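Local structure of Spermidine/putrescine ABC transporter, periplasmic binding protein (Treponema pallidum, 2V84) at residues 131-139 with 239-248; 247-257 with 312-323. The protein probably binds polyamines such as spermidine and putrescine as the lipoprotein receptor of an ABC transport system. All blocks are in the same frame, centred on the assembly; numbering follows the deposited sequence.

Contact 1. Residues 131-139 with 239-248; sequences AAGIAVNKK and MHEHIDFFIP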
loop_
_atom_site.group_PDB
_atom_site.type_symbol
_atom_site.label_atom_id
_atom_site.label_comp_id
_atom_site.label_asym_id
_atom_site.label_seq_id
_atom_site.Cartn_x
_atom_site.Cartn_y
_atom_site.Cartn_z
ATOM N N ALA A 131 4.348 -2.940 -2.712
ATOM C CA ALA A 131 3.707 -4.203 -2.360
ATOM C C ALA A 131 4.208 -4.622 -1.010
ATOM O O ALA A 131 5.373 -4.371 -0.648
ATOM C CB ALA A 131 4.005 -5.292 -3.398
ATOM N N ALA A 132 3.317 -5.273 -0.266
ATOM C CA ALA A 132 3.706 -5.966 0.959
ATOM C C ALA A 132 4.534 -7.157 0.545
ATOM O O ALA A 132 4.448 -7.651 -0.578
ATOM C CB ALA A 132 2.479 -6.422 1.738
ATOM N N GLY A 133 5.356 -7.632 1.456
ATOM C CA GLY A 133 6.131 -8.826 1.178
ATOM C C GLY A 133 6.391 -9.557 2.478
ATOM O O GLY A 133 5.576 -9.511 3.402
ATOM N N ILE A 134 7.523 -10.250 2.536
ATOM C CA ILE A 134 7.852 -11.080 3.691
ATOM C C ILE A 134 9.253 -10.730 4.137
ATOM O O ILE A 134 10.156 -10.626 3.309
ATOM C CB ILE A 134 7.808 -12.608 3.310
ATOM C CG1 ILE A 134 6.448 -12.981 2.698
ATOM C CG2 ILE A 134 8.130 -13.497 4.534
ATOM C CD1 ILE A 134 6.452 -14.314 1.939
ATOM N N ALA A 135 9.415 -10.564 5.447
ATOM C CA ALA A 135 10.719 -10.395 6.070
ATOM C C ALA A 135 11.102 -11.704 6.751
ATOM O O ALA A 135 10.299 -12.302 7.450
ATOM C CB ALA A 135 10.692 -9.257 7.072
ATOM N N VAL A 136 12.346 -12.151 6.556
ATOM C CA VAL A 136 12.802 -13.370 7.193
ATOM C C VAL A 136 14.029 -12.998 7.993
ATOM O O VAL A 136 14.875 -12.274 7.484
ATOM C CB VAL A 136 13.196 -14.461 6.189
ATOM C CG1 VAL A 136 13.795 -15.640 6.923
ATOM C CG2 VAL A 136 11.958 -14.940 5.405
ATOM N N ASN A 137 14.091 -13.466 9.236
ATOM C CA ASN A 137 15.281 -13.335 10.076
ATOM C C ASN A 137 16.235 -14.482 9.688
ATOM O O ASN A 137 15.997 -15.641 10.039
ATOM C CB ASN A 137 14.877 -13.382 11.565
ATOM C CG ASN A 137 16.067 -13.306 12.502
ATOM O OD1 ASN A 137 17.170 -13.673 12.128
ATOM N ND2 ASN A 137 15.845 -12.835 13.737
ATOM N N LYS A 138 17.277 -14.134 8.930
ATOM C CA LYS A 138 18.198 -15.079 8.281
ATOM C C LYS A 138 19.096 -15.822 9.256
ATOM O O LYS A 138 19.622 -16.896 8.933
ATOM C CB LYS A 138 19.111 -14.345 7.299
ATOM C CG LYS A 138 18.461 -13.785 6.067
ATOM C CD LYS A 138 19.513 -13.437 5.003
ATOM C CE LYS A 138 20.286 -12.168 5.331
ATOM N NZ LYS A 138 21.192 -11.736 4.215
ATOM N N LYS A 139 19.324 -15.243 10.434
ATOM C CA LYS A 139 20.083 -15.959 11.452
ATOM C C LYS A 139 19.211 -17.006 12.154
ATOM O O LYS A 139 19.711 -18.049 12.568
ATOM C CB LYS A 139 20.809 -15.009 12.436
ATOM C CG LYS A 139 19.936 -14.250 13.424
ATOM C CD LYS A 139 20.713 -13.119 14.129
ATOM C CE LYS A 139 19.779 -11.907 14.396
ATOM N NZ LYS A 139 20.445 -10.855 15.224
ATOM N N MET A 239 21.419 -4.364 12.387
ATOM C CA MET A 239 20.822 -5.687 12.250
ATOM C C MET A 239 20.113 -5.920 10.911
ATOM O O MET A 239 19.611 -7.011 10.651
ATOM C CB MET A 239 19.905 -5.993 13.445
ATOM C CG MET A 239 20.670 -6.244 14.740
ATOM S SD MET A 239 22.055 -7.365 14.430
ATOM C CE MET A 239 22.847 -7.483 16.036
ATOM N N HIS A 240 20.137 -4.902 10.057
ATOM C CA HIS A 240 19.557 -4.958 8.713
ATOM C C HIS A 240 20.131 -6.047 7.800
ATOM O O HIS A 240 19.398 -6.624 7.003
ATOM C CB HIS A 240 19.672 -3.583 8.042
ATOM C CG HIS A 240 18.705 -2.572 8.570
ATOM N ND1 HIS A 240 18.495 -1.355 7.959
ATOM C CD2 HIS A 240 17.869 -2.609 9.635
ATOM C CE1 HIS A 240 17.580 -0.680 8.632
ATOM N NE2 HIS A 240 17.181 -1.420 9.651
ATOM N N GLU A 241 21.433 -6.325 7.920
ATOM C CA GLU A 241 22.086 -7.334 7.079
ATOM C C GLU A 241 21.528 -8.741 7.321
ATOM O O GLU A 241 21.725 -9.646 6.505
ATOM C CB GLU A 241 23.605 -7.332 7.295
ATOM C CG GLU A 241 24.044 -7.673 8.713
ATOM C CD GLU A 241 25.561 -7.604 8.912
ATOM O OE1 GLU A 241 26.183 -6.580 8.539
ATOM O OE2 GLU A 241 26.120 -8.574 9.469
ATOM N N HIS A 242 20.851 -8.914 8.451
ATOM C CA HIS A 242 20.310 -10.201 8.844
ATOM C C HIS A 242 18.879 -10.373 8.375
ATOM O O HIS A 242 18.286 -11.409 8.618
ATOM C CB HIS A 242 20.339 -10.361 10.365
ATOM C CG HIS A 242 21.710 -10.318 10.947
ATOM N ND1 HIS A 242 22.534 -11.422 10.989
ATOM C CD2 HIS A 242 22.409 -9.303 11.504
ATOM C CE1 HIS A 242 23.680 -11.088 11.555
ATOM N NE2 HIS A 242 23.629 -9.806 11.872
ATOM N N ILE A 243 18.329 -9.353 7.731
ATOM C CA ILE A 243 16.949 -9.398 7.254
ATOM C C ILE A 243 16.931 -9.656 5.758
ATOM O O ILE A 243 17.610 -8.984 4.994
ATOM C CB ILE A 243 16.160 -8.079 7.522
ATOM C CG1 ILE A 243 16.256 -7.652 8.986
ATOM C CG2 ILE A 243 14.662 -8.236 7.123
ATOM C CD1 ILE A 243 15.765 -6.243 9.245
ATOM N N ASP A 244 16.113 -10.617 5.334
ATOM C CA ASP A 244 15.821 -10.765 3.928
ATOM C C ASP A 244 14.368 -10.420 3.794
ATOM O O ASP A 244 13.514 -11.159 4.294
ATOM C CB ASP A 244 16.054 -12.212 3.487
ATOM C CG ASP A 244 15.900 -12.416 1.996
ATOM O OD1 ASP A 244 15.604 -11.460 1.240
ATOM O OD2 ASP A 244 16.064 -13.581 1.564
ATOM N N PHE A 245 14.105 -9.277 3.170
ATOM C CA PHE A 245 12.770 -8.879 2.812
ATOM C C PHE A 245 12.649 -9.161 1.335
ATOM O O PHE A 245 13.543 -8.787 0.566
ATOM C CB PHE A 245 12.518 -7.378 3.075
ATOM C CG PHE A 245 11.193 -6.927 2.588
ATOM C CD1 PHE A 245 10.065 -7.045 3.393
ATOM C CD2 PHE A 245 11.044 -6.480 1.279
ATOM C CE1 PHE A 245 8.829 -6.718 2.889
ATOM C CE2 PHE A 245 9.816 -6.125 0.793
ATOM C CZ PHE A 245 8.701 -6.253 1.593
ATOM N N PHE A 246 11.557 -9.810 0.941
ATOM C CA PHE A 246 11.272 -10.079 -0.469
ATOM C C PHE A 246 9.784 -10.061 -0.724
ATOM O O PHE A 246 8.987 -10.390 0.146
ATOM C CB PHE A 246 11.832 -11.451 -0.908
ATOM C CG PHE A 246 11.461 -12.578 0.009
ATOM C CD1 PHE A 246 12.239 -12.864 1.128
ATOM C CD2 PHE A 246 10.364 -13.378 -0.257
ATOM C CE1 PHE A 246 11.896 -13.904 1.998
ATOM C CE2 PHE A 246 10.013 -14.411 0.594
ATOM C CZ PHE A 246 10.784 -14.678 1.734
ATOM N N ILE A 247 9.417 -9.684 -1.940
ATOM C CA ILE A 247 8.063 -9.887 -2.429
ATOM C C ILE A 247 8.189 -11.137 -3.300
ATOM O O ILE A 247 8.992 -11.136 -4.229
ATOM C CB ILE A 247 7.595 -8.674 -3.271
ATOM C CG1 ILE A 247 7.634 -7.393 -2.431
ATOM C CG2 ILE A 247 6.212 -8.943 -3.908
ATOM C CD1 ILE A 247 8.019 -6.126 -3.205
ATOM N N PRO A 248 7.431 -12.219 -2.992
ATOM C CA PRO A 248 7.559 -13.455 -3.745
ATOM C C PRO A 248 7.398 -13.239 -5.257
ATOM O O PRO A 248 6.441 -12.586 -5.688
ATOM C CB PRO A 248 6.425 -14.314 -3.178
ATOM C CG PRO A 248 6.329 -13.836 -1.752
ATOM C CD PRO A 248 6.478 -12.354 -1.872
HETATM O O HOH W 1 19.467 -9.338 3.266
#
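I134 lies over the ring of F246 where strand 133-137 runs antiparallel to strand 243-246. Its CB sits 4.2 Å from the ring centroid, 26° off the ring normal, a CH-pi contact over the face. CD1 reaches on to P248 CG at 3.7 Å. The F246 ring folds back over the partner strand because CG stands between its own backbone N and carbonyl carbon (chi1 50°). V136 CG2 meets the ring at its edge, 3.6 Å from F246 CE1. I134 and F246 are a hydrogen-bonded pair, with I134 N to F246 O at 2.8 Å and a return bond from F246 N to I134 O. V136 and D244 form the next such pair. D244 OD2 forms a salt bridge with R146 and a hydrogen bond with Y144.

On the other face A135 packs on I243 and F245. The F245 ring lies obliquely along the backbone of G133 and I134, and its CZ is 3.6 Å from G133 N. G133 CA lies close to F246 O (3.4 Å), a CA-H...O contact.

K138 and H242 close the far end. K138 N donates to H242 O at 2.9 Å, nearly straight on. The lysine chain bends at chi3 (-75°), and NZ makes a weak bond to E241 O. NZ also donates a hydrogen bond to a water, which donates in turn to I243 O. K139 CE lies over one face of the H242 ring, near its rim. Backbone bonds and mostly apolar packing thus hold the strands, while the lysine end is bound to carbonyls and water at the exposed margin.

Contact 2. Residues 247-257 with 312-323; sequences IPQDVASPVYV and YSEHDLERGTLK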
loop_
_atom_site.group_PDB
_atom_site.type_symbol
_atom_site.label_atom_id
_atom_site.label_comp_id
_atom_site.label_asym_id
_atom_site.label_seq_id
_atom_site.Cartn_x
_atom_site.Cartn_y
_atom_site.Cartn_z
ATOM N N ILE A 247 9.417 -9.684 -1.940
ATOM C CA ILE A 247 8.063 -9.887 -2.429
ATOM C C ILE A 247 8.189 -11.137 -3.300
ATOM O O ILE A 247 8.992 -11.136 -4.229
ATOM C CB ILE A 247 7.595 -8.674 -3.271
ATOM C CG1 ILE A 247 7.634 -7.393 -2.431
ATOM C CG2 ILE A 247 6.212 -8.943 -3.908
ATOM C CD1 ILE A 247 8.019 -6.126 -3.205
ATOM N N PRO A 248 7.431 -12.219 -2.992
ATOM C CA PRO A 248 7.559 -13.455 -3.745
ATOM C C PRO A 248 7.398 -13.239 -5.257
ATOM O O PRO A 248 6.441 -12.586 -5.688
ATOM C CB PRO A 248 6.425 -14.314 -3.178
ATOM C CG PRO A 248 6.329 -13.836 -1.752
ATOM C CD PRO A 248 6.478 -12.354 -1.872
ATOM N N GLN A 249 8.345 -13.770 -6.029
ATOM C CA GLN A 249 8.453 -13.484 -7.466
ATOM C C GLN A 249 7.973 -14.633 -8.353
ATOM O O GLN A 249 7.865 -14.467 -9.579
ATOM C CB GLN A 249 9.901 -13.109 -7.825
ATOM C CG GLN A 249 10.432 -11.835 -7.150
ATOM C CD GLN A 249 9.755 -10.553 -7.628
ATOM O OE1 GLN A 249 9.769 -10.231 -8.812
ATOM N NE2 GLN A 249 9.170 -9.816 -6.704
ATOM N N ASP A 250 7.682 -15.789 -7.749
ATOM C CA ASP A 250 7.266 -16.970 -8.517
ATOM C C ASP A 250 5.757 -17.008 -8.791
ATOM O O ASP A 250 5.268 -17.902 -9.477
ATOM C CB ASP A 250 7.772 -18.273 -7.864
ATOM C CG ASP A 250 7.061 -18.605 -6.551
ATOM O OD1 ASP A 250 6.820 -17.691 -5.716
ATOM O OD2 ASP A 250 6.772 -19.811 -6.351
ATOM N N VAL A 251 5.043 -16.015 -8.264
ATOM C CA VAL A 251 3.597 -15.866 -8.412
ATOM C C VAL A 251 3.251 -14.389 -8.604
ATOM O O VAL A 251 4.109 -13.531 -8.408
ATOM C CB VAL A 251 2.817 -16.423 -7.174
ATOM C CG1 VAL A 251 3.021 -17.930 -7.031
ATOM C CG2 VAL A 251 3.211 -15.695 -5.913
ATOM N N ALA A 252 2.007 -14.094 -8.981
ATOM C CA ALA A 252 1.561 -12.712 -9.153
ATOM C C ALA A 252 1.062 -12.146 -7.830
ATOM O O ALA A 252 -0.128 -11.988 -7.617
ATOM C CB ALA A 252 0.478 -12.618 -10.242
ATOM N N SER A 253 1.998 -11.868 -6.927
ATOM C CA SER A 253 1.678 -11.364 -5.590
ATOM C C SER A 253 0.908 -10.049 -5.645
ATOM O O SER A 253 1.132 -9.246 -6.548
ATOM C CB SER A 253 2.957 -11.143 -4.791
ATOM O OG SER A 253 3.753 -12.304 -4.801
ATOM N N PRO A 254 0.028 -9.812 -4.652
ATOM C CA PRO A 254 -0.720 -8.559 -4.625
ATOM C C PRO A 254 0.161 -7.309 -4.515
ATOM O O PRO A 254 1.093 -7.231 -3.693
ATOM C CB PRO A 254 -1.627 -8.675 -3.397
ATOM C CG PRO A 254 -1.389 -9.994 -2.785
ATOM C CD PRO A 254 -0.282 -10.704 -3.518
ATOM N N VAL A 255 -0.180 -6.320 -5.337
ATOM C CA VAL A 255 0.501 -5.036 -5.422
ATOM C C VAL A 255 -0.556 -3.942 -5.134
ATOM O O VAL A 255 -1.732 -4.139 -5.392
ATOM C CB VAL A 255 1.178 -4.882 -6.834
ATOM C CG1 VAL A 255 1.779 -3.510 -7.047
ATOM C CG2 VAL A 255 2.271 -5.938 -7.026
ATOM N N TYR A 256 -0.153 -2.813 -4.556
ATOM C CA TYR A 256 -1.099 -1.708 -4.314
ATOM C C TYR A 256 -0.678 -0.438 -5.038
ATOM O O TYR A 256 0.497 -0.231 -5.287
ATOM C CB TYR A 256 -1.295 -1.427 -2.801
ATOM C CG TYR A 256 -0.066 -0.862 -2.130
ATOM C CD1 TYR A 256 0.277 0.500 -2.257
ATOM C CD2 TYR A 256 0.755 -1.677 -1.379
ATOM C CE1 TYR A 256 1.434 1.012 -1.677
ATOM C CE2 TYR A 256 1.892 -1.173 -0.774
ATOM C CZ TYR A 256 2.228 0.163 -0.921
ATOM O OH TYR A 256 3.379 0.634 -0.332
ATOM N N VAL A 257 -1.651 0.392 -5.414
ATOM C CA VAL A 257 -1.359 1.766 -5.825
ATOM C C VAL A 257 -2.241 2.720 -5.006
ATOM O O VAL A 257 -3.449 2.557 -4.954
ATOM C CB VAL A 257 -1.526 2.013 -7.356
ATOM C CG1 VAL A 257 -2.912 1.555 -7.839
ATOM C CG2 VAL A 257 -1.245 3.490 -7.676
ATOM N N TYR A 312 13.434 -2.529 -1.758
ATOM C CA TYR A 312 13.149 -3.415 -2.875
ATOM C C TYR A 312 13.239 -2.581 -4.156
ATOM O O TYR A 312 13.204 -1.344 -4.084
ATOM C CB TYR A 312 11.790 -4.087 -2.707
ATOM C CG TYR A 312 10.617 -3.170 -2.417
ATOM C CD1 TYR A 312 9.848 -2.644 -3.454
ATOM C CD2 TYR A 312 10.246 -2.866 -1.107
ATOM C CE1 TYR A 312 8.746 -1.802 -3.186
ATOM C CE2 TYR A 312 9.124 -2.036 -0.830
ATOM C CZ TYR A 312 8.392 -1.509 -1.875
ATOM O OH TYR A 312 7.278 -0.701 -1.640
ATOM N N SER A 313 13.417 -3.233 -5.307
ATOM C CA SER A 313 13.505 -2.496 -6.573
ATOM C C SER A 313 12.138 -2.406 -7.216
ATOM O O SER A 313 11.217 -3.103 -6.803
ATOM C CB SER A 313 14.538 -3.096 -7.541
ATOM O OG SER A 313 13.994 -4.174 -8.268
ATOM N N GLU A 314 12.006 -1.528 -8.212
ATOM C CA GLU A 314 10.740 -1.322 -8.911
ATOM C C GLU A 314 10.435 -2.527 -9.785
ATOM O O GLU A 314 9.282 -2.779 -10.130
ATOM C CB GLU A 314 10.760 -0.024 -9.749
ATOM C CG GLU A 314 11.835 0.021 -10.824
ATOM C CD GLU A 314 11.397 0.755 -12.089
ATOM O OE1 GLU A 314 10.216 1.173 -12.183
ATOM O OE2 GLU A 314 12.245 0.903 -13.002
ATOM N N HIS A 315 11.488 -3.261 -10.146
ATOM C CA HIS A 315 11.355 -4.451 -10.962
ATOM C C HIS A 315 10.711 -5.600 -10.179
ATOM O O HIS A 315 10.220 -6.554 -10.777
ATOM C CB HIS A 315 12.718 -4.876 -11.508
ATOM C CG HIS A 315 13.425 -3.793 -12.264
ATOM N ND1 HIS A 315 13.015 -3.365 -13.510
ATOM C CD2 HIS A 315 14.505 -3.039 -11.946
ATOM C CE1 HIS A 315 13.815 -2.401 -13.928
ATOM N NE2 HIS A 315 14.731 -2.189 -13.000
ATOM N N ASP A 316 10.719 -5.492 -8.851
ATOM C CA ASP A 316 10.074 -6.477 -7.965
ATOM C C ASP A 316 8.558 -6.377 -7.999
ATOM O O ASP A 316 7.864 -7.236 -7.447
ATOM C CB ASP A 316 10.544 -6.299 -6.515
ATOM C CG ASP A 316 11.983 -6.715 -6.316
ATOM O OD1 ASP A 316 12.498 -7.492 -7.146
ATOM O OD2 ASP A 316 12.604 -6.259 -5.330
ATOM N N LEU A 317 8.042 -5.328 -8.630
ATOM C CA LEU A 317 6.603 -5.101 -8.688
ATOM C C LEU A 317 5.981 -5.448 -10.046
ATOM O O LEU A 317 4.766 -5.342 -10.227
ATOM C CB LEU A 317 6.305 -3.658 -8.295
ATOM C CG LEU A 317 6.696 -3.518 -6.823
ATOM C CD1 LEU A 317 7.406 -2.246 -6.549
ATOM C CD2 LEU A 317 5.479 -3.695 -5.941
ATOM N N GLU A 318 6.820 -5.878 -10.981
ATOM C CA GLU A 318 6.391 -6.112 -12.351
ATOM C C GLU A 318 5.469 -7.330 -12.486
ATOM O O GLU A 318 4.405 -7.249 -13.117
ATOM C CB GLU A 318 7.621 -6.224 -13.262
ATOM C CG GLU A 318 8.406 -4.909 -13.343
ATOM C CD GLU A 318 9.636 -4.979 -14.233
ATOM O OE1 GLU A 318 9.842 -6.022 -14.908
ATOM O OE2 GLU A 318 10.393 -3.975 -14.259
ATOM N N ARG A 319 5.873 -8.440 -11.867
ATOM C CA ARG A 319 5.161 -9.723 -11.964
ATOM C C ARG A 319 3.867 -9.769 -11.153
ATOM O O ARG A 319 3.009 -10.629 -11.385
ATOM C CB ARG A 319 6.063 -10.854 -11.480
ATOM C CG ARG A 319 7.259 -11.092 -12.357
ATOM C CD ARG A 319 8.092 -12.226 -11.834
ATOM N NE ARG A 319 9.042 -12.672 -12.841
ATOM C CZ ARG A 319 9.662 -13.847 -12.825
ATOM N NH1 ARG A 319 9.442 -14.712 -11.841
ATOM N NH2 ARG A 319 10.506 -14.156 -13.802
ATOM N N GLY A 320 3.751 -8.851 -10.198
ATOM C CA GLY A 320 2.638 -8.817 -9.266
ATOM C C GLY A 320 1.357 -8.297 -9.870
ATOM O O GLY A 320 1.373 -7.748 -10.963
ATOM N N THR A 321 0.251 -8.462 -9.145
ATOM C CA THR A 321 -1.065 -8.050 -9.617
ATOM C C THR A 321 -1.613 -6.940 -8.751
ATOM O O THR A 321 -1.726 -7.091 -7.545
ATOM C CB THR A 321 -2.080 -9.238 -9.665
ATOM O OG1 THR A 321 -1.632 -10.210 -10.618
ATOM C CG2 THR A 321 -3.491 -8.781 -10.122
ATOM N N LEU A 322 -1.970 -5.827 -9.392
ATOM C CA LEU A 322 -2.563 -4.678 -8.708
ATOM C C LEU A 322 -3.917 -5.051 -8.117
ATOM O O LEU A 322 -4.769 -5.567 -8.825
ATOM C CB LEU A 322 -2.725 -3.510 -9.711
ATOM C CG LEU A 322 -3.135 -2.164 -9.121
ATOM C CD1 LEU A 322 -1.961 -1.608 -8.318
ATOM C CD2 LEU A 322 -3.598 -1.164 -10.194
ATOM N N LYS A 323 -4.112 -4.787 -6.822
ATOM C CA LYS A 323 -5.397 -5.055 -6.173
ATOM C C LYS A 323 -6.430 -4.070 -6.689
ATOM O O LYS A 323 -6.192 -2.847 -6.731
ATOM C CB LYS A 323 -5.277 -4.919 -4.652
ATOM C CG LYS A 323 -4.439 -6.017 -3.984
ATOM C CD LYS A 323 -4.286 -5.705 -2.490
ATOM C CE LYS A 323 -3.426 -4.472 -2.266
ATOM N NZ LYS A 323 -3.316 -4.119 -0.804
HETATM O O HOH W 2 8.324 -8.404 -10.597
HETATM O O HOH W 3 6.248 -0.860 0.787
HETATM O O HOH W 4 -4.451 -0.916 -5.183
#
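A short parallel strand pair joins the C-terminal part of the chain to the mixed sheet that holds strands 125-137 and 254-260: 321-322 runs beside 254-257. V255 is bonded through both its backbone N and its O, the N to T321 O at 2.8 Å and the O to K323 N at 2.9 Å. T321 N binds S253 O ahead of them.

V255 is the most covered residue. Its CG1, anti to the backbone N (chi1 174°), packs on L317 CD2 at 3.9 Å, while CG2 lies against G320 CA at 3.7 Å. Further on, V257 CG1 presses on L322 CD1 at 3.3 Å, tighter than usual.

The preceding loop is held by Q249. Its amide NE2 donates to D316 O in the carbonyl plane, on a lone pair, 3.0 Å away and almost straight (178°). The same nitrogen donates to I247 O, so both bonds fix the amide's rotation. R319 NH1 binds Q249 O at 2.8 Å from above the carbonyl plane. A water links Q249 OE1, H315 O and R319 N. I247 CD1 lies over one face of the Y312 ring, toward its rim, a CH-pi contact.

K323 runs along P254 and Y256 and ends in salt bridges to E168, a predicted spermidine-binding residue, and to a bound MES, probably from the crystallisation liquor. This parallel edge is part of the mixed sheet of a periplasmic solute-binding protein, bordering its probable polyamine site.

In the fold
Contact 1 and contact 2 follow each other along the chain and share I247 and P248. Their centres are about 15 Å apart. Both belong to one mixed sheet, in which strand 125-137 neighbours both 243-246 and 254-260. They also touch directly: A131 CB is 3.3 Å from L317 CD2, and F245 CE2 is 3.8 Å from Y312 CD2. The CD1 of the shared I247 meets A131 in contact 1 and Y312 in contact 2. Both contacts approach the predicted spermidine site, residues 165-168, through E168. The side chain of A132 is about 4 Å from that of E168, and the side chain of K323 about 3 Å.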